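Local coordinates for protein DraIII (Deinococcus radiophilus, PDB 4L0K) that is a type II restriction endonuclease, probably of the His-Me finger class, that cuts double-stranded DNA at a specific recognition sequence, at residues Thr12-Ser15 / Pro19-Cys22; Cys32-Phe37 / Ala110-Cys115; Leu92-Gln95 / Thr101-Lys104; Ile105-Ala110 / Thr185-Asn190. All coordinates share one frame; numbering follows the deposited sequence.

Contact 1. Residues Thr12-Ser15 / Pro19-Cys22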
loop_
_atom_site.group_PDB
_atom_site.type_symbol
_atom_site.label_atom_id
_atom_site.label_comp_id
_atom_site.label_asym_id
_atom_site.label_seq_id
_atom_site.Cartn_x
_atom_site.Cartn_y
_atom_site.Cartn_z
ATOM N N THR A 12 20.421 -7.028 -25.743
ATOM C CA THR A 12 19.526 -7.468 -24.684
ATOM C C THR A 12 19.512 -9.005 -24.619
ATOM O O THR A 12 19.693 -9.669 -25.656
ATOM C CB THR A 12 18.098 -6.924 -24.995
ATOM O OG1 THR A 12 17.856 -5.707 -24.270
ATOM C CG2 THR A 12 17.050 -7.915 -24.642
ATOM N N ALA A 13 19.313 -9.574 -23.425
ATOM C CA ALA A 13 19.173 -11.029 -23.303
ATOM C C ALA A 13 18.047 -11.540 -24.208
ATOM O O ALA A 13 18.263 -12.412 -25.067
ATOM C CB ALA A 13 18.903 -11.422 -21.877
ATOM N N TYR A 14 16.852 -10.982 -24.002
ATOM C CA TYR A 14 15.677 -11.243 -24.836
ATOM C C TYR A 14 16.006 -11.246 -26.332
ATOM O O TYR A 14 15.486 -12.072 -27.082
ATOM C CB TYR A 14 14.587 -10.206 -24.523
ATOM C CG TYR A 14 13.264 -10.349 -25.240
ATOM C CD1 TYR A 14 12.321 -11.289 -24.830
ATOM C CD2 TYR A 14 12.919 -9.486 -26.270
ATOM C CE1 TYR A 14 11.088 -11.390 -25.459
ATOM C CE2 TYR A 14 11.690 -9.581 -26.907
ATOM C CZ TYR A 14 10.781 -10.532 -26.499
ATOM O OH TYR A 14 9.565 -10.613 -27.156
ATOM N N SER A 15 16.877 -10.332 -26.755
ATOM C CA SER A 15 17.195 -10.161 -28.171
ATOM C C SER A 15 17.872 -11.391 -28.782
ATOM O O SER A 15 17.878 -11.559 -30.005
ATOM C CB SER A 15 18.079 -8.930 -28.368
ATOM O OG SER A 15 19.341 -9.112 -27.736
ATOM N N PRO A 19 12.717 -10.886 -31.015
ATOM C CA PRO A 19 13.066 -9.577 -31.585
ATOM C C PRO A 19 12.483 -8.364 -30.842
ATOM O O PRO A 19 11.342 -8.385 -30.394
ATOM C CB PRO A 19 12.455 -9.648 -32.991
ATOM C CG PRO A 19 11.230 -10.525 -32.807
ATOM C CD PRO A 19 11.601 -11.531 -31.737
ATOM N N HIS A 20 13.276 -7.307 -30.725
ATOM C CA HIS A 20 12.730 -5.983 -30.461
ATOM C C HIS A 20 12.313 -5.419 -31.822
ATOM O O HIS A 20 13.001 -5.650 -32.821
ATOM C CB HIS A 20 13.782 -5.090 -29.793
ATOM C CG HIS A 20 14.246 -5.604 -28.466
ATOM N ND1 HIS A 20 13.765 -5.119 -27.268
ATOM C CD2 HIS A 20 15.124 -6.587 -28.150
ATOM C CE1 HIS A 20 14.337 -5.769 -26.270
ATOM N NE2 HIS A 20 15.163 -6.669 -26.778
ATOM N N LYS A 21 11.197 -4.695 -31.879
ATOM C CA LYS A 21 10.657 -4.301 -33.176
ATOM C C LYS A 21 10.734 -2.805 -33.469
ATOM O O LYS A 21 10.629 -1.981 -32.566
ATOM C CB LYS A 21 9.220 -4.802 -33.341
ATOM C CG LYS A 21 9.013 -6.272 -32.969
ATOM C CD LYS A 21 7.559 -6.673 -33.222
ATOM C CE LYS A 21 7.116 -7.860 -32.363
ATOM N NZ LYS A 21 5.635 -8.104 -32.482
ATOM N N CYS A 22 10.925 -2.479 -34.745
ATOM C CA CYS A 22 10.909 -1.105 -35.257
ATOM C C CYS A 22 9.527 -0.495 -34.980
ATOM O O CYS A 22 8.505 -1.112 -35.280
ATOM C CB CYS A 22 11.190 -1.158 -36.770
ATOM S SG CYS A 22 11.587 0.337 -37.742
#

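Contact 2. Residues Cys32-Phe37 / Ala110-Cys115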
loop_
_atom_site.group_PDB
_atom_site.type_symbol
_atom_site.label_atom_id
_atom_site.label_comp_id
_atom_site.label_asym_id
_atom_site.label_seq_id
_atom_site.Cartn_x
_atom_site.Cartn_y
_atom_site.Cartn_z
ATOM N N CYS A 32 16.373 1.852 -38.011
ATOM C CA CYS A 32 15.135 1.379 -37.414
ATOM C C CYS A 32 15.215 1.406 -35.860
ATOM O O CYS A 32 16.171 0.904 -35.269
ATOM C CB CYS A 32 14.732 0.007 -38.039
ATOM S SG CYS A 32 13.121 -0.003 -39.041
ATOM N N LEU A 33 14.228 2.037 -35.214
ATOM C CA LEU A 33 14.239 2.268 -33.759
ATOM C C LEU A 33 13.068 1.647 -32.965
ATOM O O LEU A 33 11.926 1.576 -33.436
ATOM C CB LEU A 33 14.265 3.766 -33.459
ATOM C CG LEU A 33 15.401 4.660 -33.936
ATOM C CD1 LEU A 33 14.844 6.041 -34.209
ATOM C CD2 LEU A 33 16.485 4.743 -32.891
ATOM N N GLU A 34 13.360 1.232 -31.737
ATOM C CA GLU A 34 12.343 0.656 -30.865
ATOM C C GLU A 34 11.478 1.744 -30.201
ATOM O O GLU A 34 10.263 1.582 -30.080
ATOM C CB GLU A 34 12.962 -0.276 -29.804
ATOM C CG GLU A 34 11.922 -1.134 -29.086
ATOM C CD GLU A 34 12.495 -2.019 -27.991
ATOM O OE1 GLU A 34 13.586 -1.708 -27.469
ATOM O OE2 GLU A 34 11.842 -3.031 -27.645
ATOM N N PHE A 35 12.099 2.850 -29.783
ATOM C CA PHE A 35 11.358 3.924 -29.113
ATOM C C PHE A 35 11.540 5.307 -29.747
ATOM O O PHE A 35 12.019 6.226 -29.075
ATOM C CB PHE A 35 11.733 3.990 -27.620
ATOM C CG PHE A 35 11.416 2.728 -26.850
ATOM C CD1 PHE A 35 10.101 2.399 -26.534
ATOM C CD2 PHE A 35 12.433 1.875 -26.437
ATOM C CE1 PHE A 35 9.808 1.231 -25.831
ATOM C CE2 PHE A 35 12.158 0.705 -25.738
ATOM C CZ PHE A 35 10.842 0.382 -25.432
ATOM N N PRO A 36 11.151 5.465 -31.034
ATOM C CA PRO A 36 11.359 6.734 -31.753
ATOM C C PRO A 36 10.618 7.913 -31.113
ATOM O O PRO A 36 11.188 8.996 -30.943
ATOM C CB PRO A 36 10.802 6.444 -33.153
ATOM C CG PRO A 36 9.879 5.265 -32.980
ATOM C CD PRO A 36 10.505 4.449 -31.890
ATOM N N PHE A 37 9.368 7.675 -30.729
ATOM C CA PHE A 37 8.530 8.667 -30.044
ATOM C C PHE A 37 9.082 9.151 -28.698
ATOM O O PHE A 37 8.559 10.099 -28.119
ATOM C CB PHE A 37 7.112 8.114 -29.872
ATOM C CG PHE A 37 7.066 6.769 -29.197
ATOM C CD1 PHE A 37 7.312 5.604 -29.915
ATOM C CD2 PHE A 37 6.787 6.667 -27.840
ATOM C CE1 PHE A 37 7.283 4.368 -29.296
ATOM C CE2 PHE A 37 6.761 5.430 -27.219
ATOM C CZ PHE A 37 7.002 4.284 -27.948
ATOM N N ALA A 110 2.657 -9.460 -19.734
ATOM C CA ALA A 110 2.009 -8.772 -20.849
ATOM C C ALA A 110 2.819 -9.071 -22.099
ATOM O O ALA A 110 4.036 -9.211 -22.018
ATOM C CB ALA A 110 1.972 -7.273 -20.604
ATOM N N ASP A 111 2.158 -9.167 -23.249
ATOM C CA ASP A 111 2.869 -9.408 -24.508
ATOM C C ASP A 111 3.697 -8.181 -24.908
ATOM O O ASP A 111 3.520 -7.099 -24.347
ATOM C CB ASP A 111 1.907 -9.835 -25.632
ATOM C CG ASP A 111 0.912 -8.753 -25.987
ATOM O OD1 ASP A 111 -0.156 -8.685 -25.331
ATOM O OD2 ASP A 111 1.194 -7.962 -26.915
ATOM N N TYR A 112 4.595 -8.363 -25.872
ATOM C CA TYR A 112 5.551 -7.336 -26.274
ATOM C C TYR A 112 4.861 -6.098 -26.855
ATOM O O TYR A 112 5.163 -4.945 -26.473
ATOM C CB TYR A 112 6.580 -7.905 -27.276
ATOM C CG TYR A 112 7.528 -6.851 -27.797
ATOM C CD1 TYR A 112 8.726 -6.574 -27.142
ATOM C CD2 TYR A 112 7.214 -6.110 -28.928
ATOM C CE1 TYR A 112 9.583 -5.577 -27.607
ATOM C CE2 TYR A 112 8.059 -5.122 -29.398
ATOM C CZ TYR A 112 9.237 -4.861 -28.739
ATOM O OH TYR A 112 10.060 -3.872 -29.227
ATOM N N ASP A 113 3.944 -6.345 -27.791
ATOM C CA ASP A 113 3.227 -5.266 -28.466
ATOM C C ASP A 113 2.472 -4.382 -27.469
ATOM O O ASP A 113 2.448 -3.169 -27.620
ATOM C CB ASP A 113 2.247 -5.817 -29.504
ATOM C CG ASP A 113 2.944 -6.500 -30.694
ATOM O OD1 ASP A 113 2.218 -7.153 -31.470
ATOM O OD2 ASP A 113 4.190 -6.399 -30.856
ATOM N N SER A 114 1.859 -5.003 -26.461
ATOM C CA SER A 114 1.110 -4.280 -25.426
ATOM C C SER A 114 2.024 -3.354 -24.635
ATOM O O SER A 114 1.676 -2.191 -24.396
ATOM C CB SER A 114 0.434 -5.254 -24.462
ATOM O OG SER A 114 -0.528 -6.045 -25.131
ATOM N N CYS A 115 3.184 -3.880 -24.229
ATOM C CA CYS A 115 4.182 -3.084 -23.524
ATOM C C CYS A 115 4.585 -1.860 -24.336
ATOM O O CYS A 115 4.645 -0.743 -23.800
ATOM C CB CYS A 115 5.399 -3.930 -23.158
ATOM S SG CYS A 115 4.985 -5.254 -21.995
#

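Contact 3. Residues Leu92-Gln95 / Thr101-Lys104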
loop_
_atom_site.group_PDB
_atom_site.type_symbol
_atom_site.label_atom_id
_atom_site.label_comp_id
_atom_site.label_asym_id
_atom_site.label_seq_id
_atom_site.Cartn_x
_atom_site.Cartn_y
_atom_site.Cartn_z
ATOM N N LEU A 92 16.084 -19.519 -16.099
ATOM C CA LEU A 92 15.275 -19.105 -14.970
ATOM C C LEU A 92 14.527 -20.347 -14.516
ATOM O O LEU A 92 13.643 -20.843 -15.223
ATOM C CB LEU A 92 14.265 -18.047 -15.430
ATOM C CG LEU A 92 13.854 -16.876 -14.530
ATOM C CD1 LEU A 92 13.907 -17.267 -13.059
ATOM C CD2 LEU A 92 14.713 -15.654 -14.832
ATOM N N ASP A 93 14.893 -20.882 -13.361
ATOM C CA ASP A 93 14.182 -22.045 -12.846
ATOM C C ASP A 93 13.044 -21.594 -11.934
ATOM O O ASP A 93 13.235 -21.395 -10.730
ATOM C CB ASP A 93 15.132 -23.012 -12.130
ATOM C CG ASP A 93 14.399 -24.156 -11.439
ATOM O OD1 ASP A 93 13.259 -24.486 -11.840
ATOM O OD2 ASP A 93 14.970 -24.726 -10.486
ATOM N N MET A 94 11.863 -21.435 -12.524
ATOM C CA MET A 94 10.706 -20.923 -11.809
ATOM C C MET A 94 10.324 -21.837 -10.658
ATOM O O MET A 94 9.800 -21.380 -9.643
ATOM C CB MET A 94 9.521 -20.745 -12.762
ATOM C CG MET A 94 9.721 -19.663 -13.806
ATOM S SD MET A 94 9.681 -17.985 -13.145
ATOM C CE MET A 94 8.021 -17.931 -12.476
ATOM N N GLN A 95 10.594 -23.128 -10.820
ATOM C CA GLN A 95 10.304 -24.104 -9.774
ATOM C C GLN A 95 11.194 -23.930 -8.550
ATOM O O GLN A 95 10.846 -24.392 -7.464
ATOM C CB GLN A 95 10.405 -25.531 -10.310
ATOM C CG GLN A 95 9.182 -25.957 -11.075
ATOM C CD GLN A 95 9.391 -27.245 -11.829
ATOM O OE1 GLN A 95 9.556 -28.308 -11.230
ATOM N NE2 GLN A 95 9.389 -27.160 -13.157
ATOM N N THR A 101 6.459 -15.675 -5.479
ATOM C CA THR A 101 7.182 -14.903 -6.487
ATOM C C THR A 101 6.839 -15.338 -7.917
ATOM O O THR A 101 6.845 -14.513 -8.826
ATOM C CB THR A 101 8.712 -14.878 -6.233
ATOM O OG1 THR A 101 9.362 -15.929 -6.961
ATOM C CG2 THR A 101 8.991 -15.012 -4.745
ATOM N N ARG A 102 6.517 -16.618 -8.108
ATOM C CA ARG A 102 6.006 -17.098 -9.398
ATOM C C ARG A 102 4.653 -16.438 -9.690
ATOM O O ARG A 102 4.419 -15.912 -10.787
ATOM C CB ARG A 102 5.849 -18.625 -9.403
ATOM C CG ARG A 102 7.105 -19.407 -9.033
ATOM C CD ARG A 102 6.784 -20.883 -8.821
ATOM N NE ARG A 102 6.675 -21.610 -10.084
ATOM C CZ ARG A 102 6.486 -22.925 -10.182
ATOM N NH1 ARG A 102 6.388 -23.664 -9.087
ATOM N NH2 ARG A 102 6.398 -23.500 -11.377
ATOM N N LEU A 103 3.773 -16.463 -8.694
ATOM C CA LEU A 103 2.480 -15.802 -8.796
ATOM C C LEU A 103 2.578 -14.317 -9.167
ATOM O O LEU A 103 1.926 -13.859 -10.110
ATOM C CB LEU A 103 1.686 -15.986 -7.507
ATOM C CG LEU A 103 0.578 -17.037 -7.621
ATOM C CD1 LEU A 103 1.062 -18.259 -8.408
ATOM C CD2 LEU A 103 0.066 -17.441 -6.242
ATOM N N LYS A 104 3.399 -13.570 -8.444
ATOM C CA LYS A 104 3.560 -12.150 -8.749
ATOM C C LYS A 104 4.196 -11.896 -10.127
ATOM O O LYS A 104 3.770 -10.973 -10.872
ATOM C CB LYS A 104 4.304 -11.431 -7.618
ATOM C CG LYS A 104 3.366 -11.013 -6.493
ATOM C CD LYS A 104 4.059 -10.937 -5.146
ATOM C CE LYS A 104 3.032 -10.755 -4.034
ATOM N NZ LYS A 104 3.661 -10.741 -2.684
#

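Contact 4. Residues Ile105-Ala110 / Thr185-Asn190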
loop_
_atom_site.group_PDB
_atom_site.type_symbol
_atom_site.label_atom_id
_atom_site.label_comp_id
_atom_site.label_asym_id
_atom_site.label_seq_id
_atom_site.Cartn_x
_atom_site.Cartn_y
_atom_site.Cartn_z
ATOM N N ILE A 105 5.189 -12.725 -10.473
ATOM C CA ILE A 105 5.781 -12.663 -11.809
ATOM C C ILE A 105 4.694 -12.813 -12.890
ATOM O O ILE A 105 4.626 -12.010 -13.821
ATOM C CB ILE A 105 6.885 -13.707 -12.012
ATOM C CG1 ILE A 105 8.158 -13.278 -11.287
ATOM C CG2 ILE A 105 7.222 -13.849 -13.485
ATOM C CD1 ILE A 105 9.185 -14.393 -11.158
ATOM N N ARG A 106 3.829 -13.819 -12.745
ATOM C CA ARG A 106 2.746 -14.026 -13.707
ATOM C C ARG A 106 1.730 -12.885 -13.682
ATOM O O ARG A 106 1.121 -12.558 -14.702
ATOM C CB ARG A 106 2.030 -15.350 -13.453
ATOM C CG ARG A 106 2.932 -16.586 -13.612
ATOM C CD ARG A 106 3.976 -16.427 -14.716
ATOM N NE ARG A 106 4.601 -17.705 -15.056
ATOM C CZ ARG A 106 5.431 -17.863 -16.079
ATOM N NH1 ARG A 106 5.743 -16.826 -16.841
ATOM N NH2 ARG A 106 5.954 -19.045 -16.345
ATOM N N GLU A 107 1.554 -12.292 -12.507
ATOM C CA GLU A 107 0.599 -11.212 -12.312
ATOM C C GLU A 107 0.998 -10.038 -13.166
ATOM O O GLU A 107 0.140 -9.313 -13.660
ATOM C CB GLU A 107 0.581 -10.782 -10.849
ATOM C CG GLU A 107 -0.785 -10.626 -10.259
ATOM C CD GLU A 107 -0.711 -10.216 -8.811
ATOM O OE1 GLU A 107 -0.805 -9.000 -8.536
ATOM O OE2 GLU A 107 -0.544 -11.107 -7.949
ATOM N N LYS A 108 2.306 -9.856 -13.343
ATOM C CA LYS A 108 2.790 -8.742 -14.168
ATOM C C LYS A 108 2.982 -9.009 -15.680
ATOM O O LYS A 108 3.499 -8.144 -16.405
ATOM C CB LYS A 108 4.085 -8.163 -13.576
ATOM C CG LYS A 108 3.896 -7.410 -12.253
ATOM C CD LYS A 108 2.908 -6.256 -12.406
ATOM C CE LYS A 108 3.086 -5.210 -11.310
ATOM N NZ LYS A 108 4.174 -4.237 -11.627
ATOM N N ALA A 109 2.556 -10.173 -16.169
ATOM C CA ALA A 109 2.823 -10.547 -17.574
ATOM C C ALA A 109 2.030 -9.737 -18.599
ATOM O O ALA A 109 0.882 -9.390 -18.370
ATOM C CB ALA A 109 2.588 -12.042 -17.797
ATOM N N ALA A 110 2.657 -9.460 -19.734
ATOM C CA ALA A 110 2.009 -8.772 -20.849
ATOM C C ALA A 110 2.819 -9.071 -22.099
ATOM O O ALA A 110 4.036 -9.211 -22.018
ATOM C CB ALA A 110 1.972 -7.273 -20.604
ATOM N N THR A 185 -8.145 -0.445 -14.597
ATOM C CA THR A 185 -8.714 -1.713 -14.186
ATOM C C THR A 185 -7.533 -2.617 -13.889
ATOM O O THR A 185 -6.590 -2.659 -14.671
ATOM C CB THR A 185 -9.602 -2.320 -15.290
ATOM O OG1 THR A 185 -10.873 -1.662 -15.288
ATOM C CG2 THR A 185 -9.818 -3.815 -15.064
ATOM N N PRO A 186 -7.566 -3.314 -12.738
ATOM C CA PRO A 186 -6.434 -4.125 -12.262
ATOM C C PRO A 186 -5.945 -5.124 -13.311
ATOM O O PRO A 186 -6.761 -5.684 -14.042
ATOM C CB PRO A 186 -7.027 -4.902 -11.082
ATOM C CG PRO A 186 -8.212 -4.120 -10.649
ATOM C CD PRO A 186 -8.740 -3.413 -11.849
ATOM N N ARG A 187 -4.635 -5.332 -13.375
ATOM C CA ARG A 187 -4.061 -6.422 -14.154
ATOM C C ARG A 187 -4.454 -6.370 -15.628
ATOM O O ARG A 187 -4.869 -7.373 -16.213
ATOM C CB ARG A 187 -4.452 -7.777 -13.545
ATOM C CG ARG A 187 -3.695 -8.132 -12.271
ATOM C CD ARG A 187 -4.162 -9.468 -11.702
ATOM N NE ARG A 187 -4.357 -10.473 -12.748
ATOM C CZ ARG A 187 -4.275 -11.789 -12.557
ATOM N NH1 ARG A 187 -4.471 -12.619 -13.574
ATOM N NH2 ARG A 187 -3.989 -12.280 -11.355
ATOM N N LEU A 188 -4.333 -5.193 -16.223
ATOM C CA LEU A 188 -4.612 -5.037 -17.640
ATOM C C LEU A 188 -3.585 -4.066 -18.173
ATOM O O LEU A 188 -3.606 -2.888 -17.827
ATOM C CB LEU A 188 -6.020 -4.487 -17.854
ATOM C CG LEU A 188 -6.713 -4.839 -19.167
ATOM C CD1 LEU A 188 -7.448 -6.168 -19.012
ATOM C CD2 LEU A 188 -7.664 -3.729 -19.606
ATOM N N HIS A 189 -2.686 -4.560 -19.015
ATOM C CA HIS A 189 -1.556 -3.765 -19.461
ATOM C C HIS A 189 -1.682 -3.418 -20.942
ATOM O O HIS A 189 -1.142 -4.113 -21.803
ATOM C CB HIS A 189 -0.256 -4.518 -19.161
ATOM C CG HIS A 189 0.961 -3.650 -19.130
ATOM N ND1 HIS A 189 1.166 -2.683 -18.168
ATOM C CD2 HIS A 189 2.048 -3.616 -19.937
ATOM C CE1 HIS A 189 2.321 -2.081 -18.392
ATOM N NE2 HIS A 189 2.874 -2.628 -19.460
ATOM N N ASN A 190 -2.409 -2.343 -21.232
ATOM C CA ASN A 190 -2.546 -1.840 -22.600
ATOM C C ASN A 190 -2.716 -0.321 -22.631
ATOM O O ASN A 190 -2.856 0.315 -21.581
ATOM C CB ASN A 190 -3.707 -2.525 -23.322
ATOM C CG ASN A 190 -5.042 -2.340 -22.611
ATOM O OD1 ASN A 190 -5.377 -1.250 -22.148
ATOM N ND2 ASN A 190 -5.812 -3.410 -22.533
HETATM O O HOH W 1 -1.887 -7.553 -18.674
#

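Contact 1. Residues Thr12-Ser15 / Pro19-Cys22
NE2 of His20 is held in by carbon from two directions. Thr12 CG2 comes up to the edge of the imidazole, in its plane, with CG2 only 3.1 Å from His20 NE2, a tight approach. From over one ring face Tyr14 reaches the same nitrogen, its CD2 lying 3.6 Å from His20 NE2. The phenol presents its edge to the imidazole face, a T-shaped stack with centroids 5.4 Å apart and planes at 80°. What puts the phenol there is a first torsion that leaves CG opposite the backbone N (chi1 -177°) and carries the ring across to Pro19-Cys22. Further along the same rim, CE2 of Tyr14 sits 3.7 Å from the carbonyl O of Pro19. Ser15 contributes its CB, in the imidazole plane and 3.8 Å from His20 CD2. The segments belong to an antiparallel hairpin of strands 7-8 and 20-21: Thr12-Ser15 lie in the connecting loop, and His20 is where the chain enters the second strand. The other imidazole nitrogen, ND1, is hydrogen-bonded to Glu34, while Tyr77 and Phe18 also meet the Tyr14 ring. A leucine in place of His20 would probably leave Glu34 without this imidazole partner and deprive the Tyr14 edge of its aromatic face. No hydrogen bond joins Thr12-Ser15 to Pro19-Cys22, so cohesion here is aromatic and van der Waals, and the carboxylate beside ND1 would probably draw an imidazole proton to that nitrogen rather than to NE2 in its carbon surroundings.

Contact 2. Residues Cys32-Phe37 / Ala110-Cys115
Glu34 meets Tyr112, a residue of the first turn of helix 112-126, whose N-cap is Asp111. One hydrogen bond makes the contact: Tyr112 OH donates to Glu34 OE2 at 2.5 Å, a short bond. It uses the anti side of the carboxylate oxygen and lies 16° out of the carboxylate plane, which is itself turned only 10° from the phenol ring, so the two flat groups are almost coplanar and OE2 sits at the ring edge. Both side chains are stretched out to span the gap between backbones whose closest CA atoms, Glu34 and Asp113, are 11.1 Å apart; Glu34 has CG trans to its N (chi1 -167°) and runs on extended. OE2 thus accepts from two donors, Tyr112 OH and His20 ND1, and Tyr112 OH is also hydrogen-bonded to the backbone N of Lys21, which ties this bond to the N-terminal hairpin. Within Cys32-Phe37, the Phe35 ring lies against Glu34 CG, 3.8 Å above the ring plane and offset toward its rim, beside the carboxylate arm; the Tyr112 ring meets Tyr77 edge-to-face. Capping completes the account of the helix start. Asp111 OD2 accepts from Ser114 N, and the other carboxylate oxygen takes the serine hydroxyl, Ser114 OG to Asp111 OD1 at 2.7 Å, approaching from above the carboxylate plane.

Contact 3. Residues Leu92-Gln95 / Thr101-Lys104
Met94 and Arg102 bring the two backbones closest, their CA atoms 6.5 Å apart, where an irregular loop passes alongside the helical turn of Thr101-Lys104. Within the loop, Gln95 N gives a weak bond back to Asp93 OD1, an Asx-turn arrangement. Across the contact the guanidinium of Arg102 lies flat against this backbone: Gln95 CA stands 3.9 Å above the plane, over its centre. The carbonyl O of Met94 is on that face too, 3.2 Å from Arg102 NE, but the angle is too poor for a hydrogen bond. A bend at chi3 (80°) lays the arginine end over the loop. The loop connects helix 83-89 to helix 99-107, and Arg102 NH2 ties the second helix back to the first through a salt bridge to Asp83. Replacing Arg102 with an alanine would probably cost Asp83 one of its two arginine partners and uncover the Met94-Gln95 backbone. Nearer the helix backbone, Met94 folds at chi2 and chi3 so that its methyl CE packs 3.8 Å from Arg102 CB, at the root of the side chain. Gln95 CG touches the outer end, 3.7 Å from Arg102 NH2, with its amide plane 17° from the guanidinium.

Contact 4. Residues Ile105-Ala110 / Thr185-Asn190
Glu107 faces Arg187 and Ala110 faces His189, with CA atoms 6.9 Å and 6.3 Å apart, as the chain leaving helix 99-107 runs beside the Thr185-Asn190 loop. Lys108 is the first residue to depart from helical angles, though Ala109 N still bonds to Arg106 O. The methyl of Ala110 points at the loop and packs 3.7 Å from His189 CD2, also touching His189 CB. His189 has its ring carbon CG set opposite the backbone N (chi1 -160°), which carries the imidazole past that methyl to partners elsewhere: NE2 is hydrogen-bonded to Ala56 O, and ND1 to His183. These two bonds fix the rotation of the ring, so Ala110 meets an imidazole already set by others. The loop joins strands 179-183 and 194-198, an antiparallel pair followed directly by helix 199-205, the order expected of the beta-beta-alpha metal motif in the His-Me finger class. At the helix end, Glu107 and Arg187 cross nearly perpendicularly, and the touch is made by the methylene CG of Glu107 and not by its carboxylate: Glu107 CG is 3.8 Å from Arg187 NH2, while the nearest carboxylate oxygen, OE2, stays 5.0 Å from the same NH2, too far for a salt bridge. Attraction between the opposite charges may still add something, although the arginine is poorly ordered. Between these two pairs a water spans the backbones, donating to Ala109 O at 3.3 Å and accepting from His189 N, both weak bonds.

How the contacts relate
Along the chain the N-terminal hairpin of contact 1 closes first, and contact 2 opens just after it. Their centres are 10 Å apart, joined where the sulphurs of Cys22 and Cys32 meet, in a cluster with Cys4 whose pairing is doubtful, and by the Lys21-Asp113 salt bridge. Contact 3 falls between the two segments of contact 2, yet lies about 25 Å from it, centre to centre. Contacts 3 and 4 share helix 99-107, with Met94 touching Ile105. Contacts 2 and 4 cross in sequence and both use Ala110. Helix 112-126 thus meets the hairpin, while its start and the end of helix 99-107 meet the loop between strands 179-183 and 194-198, in the presumed nuclease motif.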